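PDB 5J72: putative N-acetylmuramoyl-L-alanine amidase,autolysin cwp6 from Peptoclostridium difficile, which probably hydrolyses the bond between N-acetylmuramoyl groups and L-alanine in cell wall peptidoglycan, as a zinc-dependent amidase carrying CWB2 cell wall-anchoring modules. Local coordinates for residues I529-S534 / V602-I607; A558-L563 / R575-R580; L567-M572 / V622-T627. One frame throughout, in Å; residues are numbered along the deposited sequence.

Contact 1: residues I529-S534 / V602-I607; sequences IHYNAS and VECAFI. With ZN (zinc ion), chain I.
A beta bulge interrupts the parallel pairing of these strands: Ile529 faces Val602 and His530 faces Glu603, yet Asn532 pairs with Phe606, so 602-607 carries one extra residue. Backbone bonding survives the shift, running from His530 N to Val602 O at 2.8 Å, through Cys604 N to His530 O and Asn532 N to Ala605 O, to Ile607 N and Asn532 O. Beyond the bulge the amide of Asn532 is sandwiched between two flat groups. Asn532 CB lies 3.3 Å from the centroid of the Phe606 ring, a CH-pi contact over its centre, and the off-staggered chi1 of -116° turns the amide nearly parallel to the ring. The two planes are 19° apart, and against the opposite side of the amide the carboxylate of Glu603 stacks at 12°. On this same face of the sheet His530 binds zinc through ND1 at 2.2 Å, with His460 and Glu477 as the other protein ligands. A zinc-bound water lies 3.0 Å from Glu603 OE2 and 3.1 Å from Tyr531 O, which places Glu603 in the second shell of the metal. The Tyr531 ring points to the other face, where Cys604 CB covers it off centre and Thr484 bonds its hydroxyl. Helices 477-494 and 619-637 pack on that face, while strands 453-458 and 541-544 flank the pair within the mixed sheet of the amidase domain.

Contact 2: residues A558-L563 / R575-R580; sequences AASNIL and RGIKTR
Ile577 contributes the greatest buried surface here, with Leu563 second and Ala559 a distant third, and all three meet through methyl groups. The chi1 of Ile577 is 57°, which puts CG1 between the backbone N and the carbonyl carbon and leaves CG2 as the branch facing the helix. Ile577 CG2 is 3.6 Å from Ala559 CB and 3.8 Å from Leu563 CD2, so a single methyl bears on residues one helical turn apart. The other branch reaches obliquely toward the start of the helix, Ile577 CD1 standing 3.8 Å from Ser560 OG, a hydroxyl already hydrogen-bonded to Lys556 O. Leu563 approaches with CG anti to its backbone N (chi1 176°), and its CD2 touches Gly576 CA at 3.9 Å as well as Ile577. This is helix-on-sheet packing within the beta-alpha-beta unit of strand 541-544, helix 554-569 and strand 574-578; segment 558-563 runs nearly antiparallel to 575-578, their axes approaching to 8.4 Å. Strand 574-578 is the outermost of its sheet within the chain, and the same helix residues reach its inner neighbour too: Ala559 touches Ile543 and Leu563 touches Val541. Gly576 presents bare backbone to the leucine and has a positive phi, a conformation glycine adopts readily. Away from the helix, Lys578 curls back along its own strand, NZ donating to Arg575 O at 2.8 Å from above the carbonyl plane. Glu542 forms salt bridges with both Lys578 and Arg575, which ties the far side of the strand to strand 541-544.

Contact 3: residues L567-M572 / V622-T627; sequences LEKFNM and VKTMGT
A Met-aromatic contact between Phe570 and Met625 carries this packing. The terminal methyl does the closest work on the ring face: Met625 CE stands 3.8 Å from the centroid of the Phe570 ring, only 8° off its normal, a CH-pi contact over the centre. The sulfur follows at a slant, Met625 SD being 4.7 Å from the Phe570 centroid. What brings the methyl there is the doubly bent methionine chain, with chi2 at 66° and chi3 at 71°, which curls the methyl over the ring face. The far end of the ring meets the helix itself, Phe570 CE2 lying 3.6 Å from Met625 CA, while Thr624 CG2 approaches the same carbon obliquely at 3.9 Å. In the fold, the chain leaving helix 554-569 is here laid against helix 619-637, the long last helix of the amidase domain, with Lys615 and Leu616 of the preceding loop also touching Phe570. An inverse gamma turn centred on Asn571 separates Phe570 from Met572, whose side chain again points toward helix 619-637. Extended beyond CG, the Met572 side chain places its CE 4.0 Å from Met625 CE, methyl against methyl. At the more exposed side Lys569 contributes its CB, 4.0 Å from Thr624 CG2, before its chain bends off; the Thr624 hydroxyl is engaged within its own helix by Glu620 O. Met625 also rests on Cys604 and Thr484, and its side chain is about 14 Å from the zinc ion.

The three contacts illustrate how chemistry follows place in the fold of an alpha/beta domain. Contacts 1 and 3 are buried, contact 2 only partly so, at an edge strand. Contact 1 is the centre of the sheet, rich in backbone bonds, with the metal on one face; contact 2 sets a helix on an edge strand and contact 3 a helix end on another helix, both by apolar packing. Helix 554-569 serves both of these, its middle in contact 2 and its C-terminal end in contact 3. Each also touches contact 1 directly: the Ile562 side chain packs on Val602 and the Arg575 guanidinium on Phe606, while Met572 and Met625 meet Ala605, Cys604 and Tyr531 around the bulge.

Contact 1: residues I529-S534 / V602-I607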
loop_
_atom_site.group_PDB
_atom_site.type_symbol
_atom_site.label_atom_id
_atom_site.label_comp_id
_atom_site.label_asym_id
_atom_site.label_seq_id
_atom_site.Cartn_x
_atom_site.Cartn_y
_atom_site.Cartn_z
ATOM N N ILE A 529 26.126 -9.630 1.026
ATOM C CA ILE A 529 25.722 -9.918 2.377
ATOM C C ILE A 529 25.474 -11.395 2.482
ATOM O O ILE A 529 24.653 -11.944 1.735
ATOM C CB ILE A 529 24.422 -9.093 2.732
ATOM C CG1 ILE A 529 24.799 -7.578 2.786
ATOM C CG2 ILE A 529 23.861 -9.487 4.118
ATOM C CD1 ILE A 529 23.587 -6.657 2.971
ATOM N N HIS A 530 26.162 -12.029 3.414
ATOM C CA HIS A 530 26.116 -13.472 3.618
ATOM C C HIS A 530 26.035 -13.837 5.106
ATOM O O HIS A 530 26.179 -12.963 5.963
ATOM C CB HIS A 530 27.402 -14.089 3.025
ATOM C CG HIS A 530 27.387 -14.154 1.523
ATOM N ND1 HIS A 530 27.217 -15.361 0.832
ATOM C CD2 HIS A 530 27.501 -13.159 0.596
ATOM C CE1 HIS A 530 27.221 -15.039 -0.458
ATOM N NE2 HIS A 530 27.385 -13.735 -0.670
ATOM N N TYR A 531 25.764 -15.125 5.417
ATOM C CA TYR A 531 25.758 -15.615 6.801
ATOM C C TYR A 531 26.762 -16.792 6.855
ATOM O O TYR A 531 26.831 -17.562 5.892
ATOM C CB TYR A 531 24.356 -16.041 7.231
ATOM C CG TYR A 531 23.556 -14.841 7.684
ATOM C CD1 TYR A 531 23.426 -14.533 9.035
ATOM C CD2 TYR A 531 22.982 -13.971 6.758
ATOM C CE1 TYR A 531 22.764 -13.384 9.453
ATOM C CE2 TYR A 531 22.314 -12.817 7.169
ATOM C CZ TYR A 531 22.213 -12.525 8.515
ATOM O OH TYR A 531 21.559 -11.379 8.922
ATOM N N ASN A 532 27.574 -16.891 7.929
ATOM C CA ASN A 532 28.618 -17.928 8.061
ATOM C C ASN A 532 28.072 -19.210 8.625
ATOM O O ASN A 532 26.915 -19.273 9.048
ATOM C CB ASN A 532 29.728 -17.481 9.011
ATOM C CG ASN A 532 31.025 -17.347 8.313
ATOM O OD1 ASN A 532 31.349 -18.191 7.479
ATOM N ND2 ASN A 532 31.815 -16.296 8.546
ATOM N N ALA A 533 28.937 -20.242 8.636
ATOM C CA ALA A 533 28.604 -21.583 9.173
ATOM C C ALA A 533 29.920 -22.355 9.361
ATOM O O ALA A 533 30.920 -21.999 8.769
ATOM C CB ALA A 533 27.700 -22.366 8.189
ATOM N N SER A 534 29.899 -23.373 10.174
ATOM C CA SER A 534 31.015 -24.276 10.404
ATOM C C SER A 534 30.281 -25.474 11.045
ATOM O O SER A 534 29.987 -26.450 10.375
ATOM C CB SER A 534 32.078 -23.633 11.303
ATOM O OG SER A 534 31.616 -23.245 12.588
ATOM N N VAL A 602 30.229 -9.242 3.534
ATOM C CA VAL A 602 29.928 -9.268 4.945
ATOM C C VAL A 602 29.378 -10.590 5.361
ATOM O O VAL A 602 28.401 -11.037 4.779
ATOM C CB VAL A 602 28.860 -8.178 5.281
ATOM C CG1 VAL A 602 28.534 -8.172 6.778
ATOM C CG2 VAL A 602 29.354 -6.798 4.812
ATOM N N GLU A 603 30.005 -11.250 6.386
ATOM C CA GLU A 603 29.444 -12.479 6.949
ATOM C C GLU A 603 28.855 -11.990 8.245
ATOM O O GLU A 603 29.574 -11.937 9.273
ATOM C CB GLU A 603 30.535 -13.517 7.221
ATOM C CG GLU A 603 31.166 -13.954 5.912
ATOM C CD GLU A 603 30.370 -15.097 5.264
ATOM O OE1 GLU A 603 29.290 -15.437 5.761
ATOM O OE2 GLU A 603 30.843 -15.642 4.261
ATOM N N CYS A 604 27.556 -11.593 8.227
ATOM C CA CYS A 604 26.883 -10.974 9.377
ATOM C C CYS A 604 27.021 -11.672 10.700
ATOM O O CYS A 604 27.187 -11.030 11.733
ATOM C CB CYS A 604 25.393 -10.811 9.065
ATOM S SG CYS A 604 25.095 -9.903 7.528
ATOM N N ALA A 605 26.868 -13.003 10.666
ATOM C CA ALA A 605 26.861 -13.821 11.865
ATOM C C ALA A 605 26.883 -15.288 11.403
ATOM O O ALA A 605 26.745 -15.552 10.197
ATOM C CB ALA A 605 25.574 -13.560 12.630
ATOM N N PHE A 606 27.087 -16.232 12.350
ATOM C CA PHE A 606 27.087 -17.663 12.033
ATOM C C PHE A 606 25.680 -18.073 12.178
ATOM O O PHE A 606 25.138 -18.004 13.276
ATOM C CB PHE A 606 28.000 -18.477 12.992
ATOM C CG PHE A 606 29.436 -18.454 12.522
ATOM C CD1 PHE A 606 30.172 -17.279 12.545
ATOM C CD2 PHE A 606 30.021 -19.586 11.977
ATOM C CE1 PHE A 606 31.459 -17.234 12.034
ATOM C CE2 PHE A 606 31.313 -19.533 11.464
ATOM C CZ PHE A 606 32.021 -18.356 11.495
ATOM N N ILE A 607 25.057 -18.508 11.060
ATOM C CA ILE A 607 23.634 -18.893 11.063
ATOM C C ILE A 607 23.381 -20.222 11.835
ATOM O O ILE A 607 22.223 -20.527 12.140
ATOM C CB ILE A 607 23.124 -18.994 9.577
ATOM C CG1 ILE A 607 21.600 -18.751 9.547
ATOM C CG2 ILE A 607 23.468 -20.386 8.938
ATOM C CD1 ILE A 607 21.125 -18.484 8.123
HETATM ZN ZN ZN I . 27.286 -17.400 1.649
HETATM O O HOH W 1 28.608 -17.391 3.356
HETATM O O HOH W 2 30.642 -14.288 10.347
HETATM O O HOH W 3 29.002 -17.829 0.416
HETATM O O HOH W 4 27.494 -19.668 2.216
#

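Contact 2: residues A558-L563 / R575-R580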
loop_
_atom_site.group_PDB
_atom_site.type_symbol
_atom_site.label_atom_id
_atom_site.label_comp_id
_atom_site.label_asym_id
_atom_site.label_seq_id
_atom_site.Cartn_x
_atom_site.Cartn_y
_atom_site.Cartn_z
ATOM N N ALA A 558 35.817 0.425 4.123
ATOM C CA ALA A 558 34.408 -0.040 4.086
ATOM C C ALA A 558 34.246 -1.174 5.058
ATOM O O ALA A 558 33.353 -1.151 5.892
ATOM C CB ALA A 558 34.064 -0.501 2.664
ATOM N N ALA A 559 35.133 -2.186 5.033
ATOM C CA ALA A 559 34.945 -3.328 5.937
ATOM C C ALA A 559 35.092 -2.945 7.408
ATOM O O ALA A 559 34.392 -3.481 8.277
ATOM C CB ALA A 559 35.971 -4.454 5.570
ATOM N N SER A 560 36.040 -1.993 7.710
ATOM C CA SER A 560 36.255 -1.545 9.107
ATOM C C SER A 560 35.029 -0.781 9.609
ATOM O O SER A 560 34.558 -1.067 10.715
ATOM C CB SER A 560 37.463 -0.611 9.208
ATOM O OG SER A 560 38.537 -1.236 8.514
ATOM N N ASN A 561 34.505 0.150 8.775
ATOM C CA ASN A 561 33.293 0.925 9.158
ATOM C C ASN A 561 32.117 0.007 9.426
ATOM O O ASN A 561 31.459 0.128 10.459
ATOM C CB ASN A 561 32.940 1.892 8.051
ATOM C CG ASN A 561 33.887 3.034 7.943
ATOM O OD1 ASN A 561 34.558 3.296 8.937
ATOM N ND2 ASN A 561 34.013 3.723 6.801
ATOM N N ILE A 562 31.820 -0.953 8.503
ATOM C CA ILE A 562 30.633 -1.853 8.709
ATOM C C ILE A 562 30.812 -2.720 9.894
ATOM O O ILE A 562 29.884 -2.926 10.692
ATOM C CB ILE A 562 30.420 -2.699 7.393
ATOM C CG1 ILE A 562 30.022 -1.733 6.251
ATOM C CG2 ILE A 562 29.373 -3.814 7.641
ATOM C CD1 ILE A 562 30.172 -2.322 4.846
ATOM N N LEU A 563 32.007 -3.268 10.074
ATOM C CA LEU A 563 32.234 -4.135 11.239
ATOM C C LEU A 563 31.993 -3.317 12.546
ATOM O O LEU A 563 31.364 -3.767 13.477
ATOM C CB LEU A 563 33.746 -4.614 11.150
ATOM C CG LEU A 563 34.175 -5.461 12.349
ATOM C CD1 LEU A 563 33.403 -6.761 12.434
ATOM C CD2 LEU A 563 35.656 -5.790 12.196
ATOM N N ARG A 575 35.512 -11.030 14.616
ATOM C CA ARG A 575 36.500 -11.853 13.942
ATOM C C ARG A 575 37.387 -11.027 13.032
ATOM O O ARG A 575 38.316 -11.555 12.423
ATOM C CB ARG A 575 35.807 -13.000 13.200
ATOM C CG ARG A 575 34.754 -13.715 14.091
ATOM C CD ARG A 575 33.868 -14.686 13.274
ATOM N NE ARG A 575 34.691 -15.583 12.458
ATOM C CZ ARG A 575 34.984 -16.832 12.802
ATOM N NH1 ARG A 575 34.505 -17.348 13.933
ATOM N NH2 ARG A 575 35.769 -17.571 12.028
ATOM N N GLY A 576 37.125 -9.727 12.929
ATOM C CA GLY A 576 37.995 -8.858 12.156
ATOM C C GLY A 576 37.667 -8.820 10.685
ATOM O O GLY A 576 36.752 -9.507 10.252
ATOM N N ILE A 577 38.415 -8.000 9.930
ATOM C CA ILE A 577 38.272 -7.888 8.499
ATOM C C ILE A 577 39.329 -8.869 7.934
ATOM O O ILE A 577 40.410 -9.000 8.533
ATOM C CB ILE A 577 38.445 -6.431 8.072
ATOM C CG1 ILE A 577 39.798 -5.846 8.505
ATOM C CG2 ILE A 577 37.328 -5.606 8.734
ATOM C CD1 ILE A 577 40.117 -4.554 7.765
ATOM N N LYS A 578 39.046 -9.555 6.834
ATOM C CA LYS A 578 39.957 -10.570 6.316
ATOM C C LYS A 578 40.168 -10.527 4.824
ATOM O O LYS A 578 39.343 -9.968 4.088
ATOM C CB LYS A 578 39.365 -11.904 6.612
ATOM C CG LYS A 578 39.168 -12.227 8.042
ATOM C CD LYS A 578 38.613 -13.610 8.111
ATOM C CE LYS A 578 38.861 -14.263 9.438
ATOM N NZ LYS A 578 38.077 -13.625 10.507
ATOM N N THR A 579 41.311 -11.060 4.343
ATOM C CA THR A 579 41.504 -11.180 2.917
ATOM C C THR A 579 41.728 -12.686 2.702
ATOM O O THR A 579 42.045 -13.419 3.643
ATOM C CB THR A 579 42.620 -10.350 2.336
ATOM O OG1 THR A 579 43.870 -10.779 2.886
ATOM C CG2 THR A 579 42.440 -8.911 2.584
ATOM N N ARG A 580 41.519 -13.150 1.478
ATOM C CA ARG A 580 41.687 -14.555 1.162
ATOM C C ARG A 580 42.035 -14.624 -0.317
ATOM O O ARG A 580 41.421 -13.950 -1.146
ATOM C CB ARG A 580 40.445 -15.319 1.521
ATOM C CG ARG A 580 40.705 -16.800 1.541
ATOM C CD ARG A 580 39.422 -17.586 1.417
ATOM N NE ARG A 580 39.706 -18.923 0.893
ATOM C CZ ARG A 580 38.936 -19.977 1.117
ATOM N NH1 ARG A 580 37.838 -19.859 1.855
ATOM N NH2 ARG A 580 39.251 -21.158 0.597
#

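Contact 3: residues L567-M572 / V622-T627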
loop_
_atom_site.group_PDB
_atom_site.type_symbol
_atom_site.label_atom_id
_atom_site.label_comp_id
_atom_site.label_asym_id
_atom_site.label_seq_id
_atom_site.Cartn_x
_atom_site.Cartn_y
_atom_site.Cartn_z
ATOM N N LEU A 567 28.975 -4.148 15.317
ATOM C CA LEU A 567 29.329 -4.403 16.703
ATOM C C LEU A 567 28.707 -3.351 17.641
ATOM O O LEU A 567 28.531 -3.659 18.807
ATOM C CB LEU A 567 30.850 -4.476 16.810
ATOM C CG LEU A 567 31.423 -5.780 16.144
ATOM C CD1 LEU A 567 32.946 -5.716 15.984
ATOM C CD2 LEU A 567 31.040 -6.973 17.017
ATOM N N GLU A 568 28.352 -2.139 17.145
ATOM C CA GLU A 568 27.696 -1.137 18.009
ATOM C C GLU A 568 26.326 -1.645 18.487
ATOM O O GLU A 568 25.863 -1.170 19.519
ATOM C CB GLU A 568 27.548 0.242 17.252
ATOM C CG GLU A 568 28.917 0.902 17.090
ATOM C CD GLU A 568 28.892 2.294 16.425
ATOM O OE1 GLU A 568 27.816 2.748 15.973
ATOM O OE2 GLU A 568 29.999 2.938 16.367
ATOM N N LYS A 569 25.662 -2.623 17.787
ATOM C CA LYS A 569 24.317 -3.097 18.207
ATOM C C LYS A 569 24.269 -4.550 18.487
ATOM O O LYS A 569 23.252 -5.044 18.935
ATOM C CB LYS A 569 23.240 -2.886 17.113
ATOM C CG LYS A 569 23.102 -1.471 16.663
ATOM C CD LYS A 569 22.306 -0.651 17.639
ATOM C CE LYS A 569 22.982 0.689 17.720
ATOM N NZ LYS A 569 22.104 1.720 18.316
ATOM N N PHE A 570 25.336 -5.251 18.200
ATOM C CA PHE A 570 25.349 -6.684 18.379
ATOM C C PHE A 570 26.585 -7.124 19.167
ATOM O O PHE A 570 27.696 -6.918 18.664
ATOM C CB PHE A 570 25.380 -7.363 16.963
ATOM C CG PHE A 570 24.072 -7.187 16.225
ATOM C CD1 PHE A 570 22.994 -8.013 16.487
ATOM C CD2 PHE A 570 23.909 -6.173 15.311
ATOM C CE1 PHE A 570 21.773 -7.814 15.845
ATOM C CE2 PHE A 570 22.679 -5.979 14.666
ATOM C CZ PHE A 570 21.628 -6.807 14.948
ATOM N N ASN A 571 26.421 -7.744 20.346
ATOM C CA ASN A 571 27.603 -8.176 21.091
ATOM C C ASN A 571 28.039 -9.556 20.617
ATOM O O ASN A 571 27.827 -10.537 21.320
ATOM C CB ASN A 571 27.345 -8.231 22.627
ATOM C CG ASN A 571 28.656 -8.266 23.421
ATOM N N MET A 572 28.640 -9.626 19.423
ATOM C CA MET A 572 29.140 -10.873 18.835
ATOM C C MET A 572 30.646 -10.822 18.774
ATOM O O MET A 572 31.221 -9.732 18.827
ATOM C CB MET A 572 28.626 -11.052 17.397
ATOM C CG MET A 572 27.153 -11.334 17.317
ATOM S SD MET A 572 26.647 -11.428 15.572
ATOM C CE MET A 572 24.775 -11.248 15.706
ATOM N N VAL A 622 16.670 -8.543 12.604
ATOM C CA VAL A 622 17.322 -8.682 11.300
ATOM C C VAL A 622 17.333 -7.330 10.628
ATOM O O VAL A 622 18.297 -6.959 9.967
ATOM C CB VAL A 622 16.585 -9.747 10.439
ATOM C CG1 VAL A 622 17.121 -9.712 8.983
ATOM C CG2 VAL A 622 16.790 -11.113 11.051
ATOM N N LYS A 623 16.233 -6.561 10.804
ATOM C CA LYS A 623 16.201 -5.235 10.208
ATOM C C LYS A 623 17.351 -4.358 10.859
ATOM O O LYS A 623 18.004 -3.600 10.166
ATOM C CB LYS A 623 14.837 -4.599 10.441
ATOM C CG LYS A 623 14.807 -3.203 9.841
ATOM C CD LYS A 623 13.436 -2.537 9.983
ATOM C CE LYS A 623 13.322 -1.441 8.930
ATOM N NZ LYS A 623 13.339 -1.987 7.527
ATOM N N THR A 624 17.610 -4.514 12.156
ATOM C CA THR A 624 18.682 -3.725 12.803
ATOM C C THR A 624 20.045 -4.105 12.195
ATOM O O THR A 624 20.880 -3.247 11.936
ATOM C CB THR A 624 18.674 -3.990 14.303
ATOM O OG1 THR A 624 17.427 -3.479 14.774
ATOM C CG2 THR A 624 19.839 -3.278 15.037
ATOM N N MET A 625 20.246 -5.392 11.944
ATOM C CA MET A 625 21.490 -5.835 11.306
ATOM C C MET A 625 21.640 -5.149 9.976
ATOM O O MET A 625 22.721 -4.621 9.679
ATOM C CB MET A 625 21.456 -7.346 11.118
ATOM C CG MET A 625 22.670 -7.852 10.300
ATOM S SD MET A 625 24.281 -7.616 11.160
ATOM C CE MET A 625 24.160 -8.884 12.529
ATOM N N GLY A 626 20.553 -5.100 9.122
ATOM C CA GLY A 626 20.709 -4.444 7.830
ATOM C C GLY A 626 20.952 -2.942 7.977
ATOM O O GLY A 626 21.730 -2.347 7.225
ATOM N N THR A 627 20.235 -2.327 8.906
ATOM C CA THR A 627 20.416 -0.893 9.108
ATOM C C THR A 627 21.910 -0.561 9.484
ATOM O O THR A 627 22.482 0.377 8.917
ATOM C CB THR A 627 19.556 -0.444 10.303
ATOM O OG1 THR A 627 18.176 -0.708 9.936
ATOM C CG2 THR A 627 19.798 1.116 10.609
#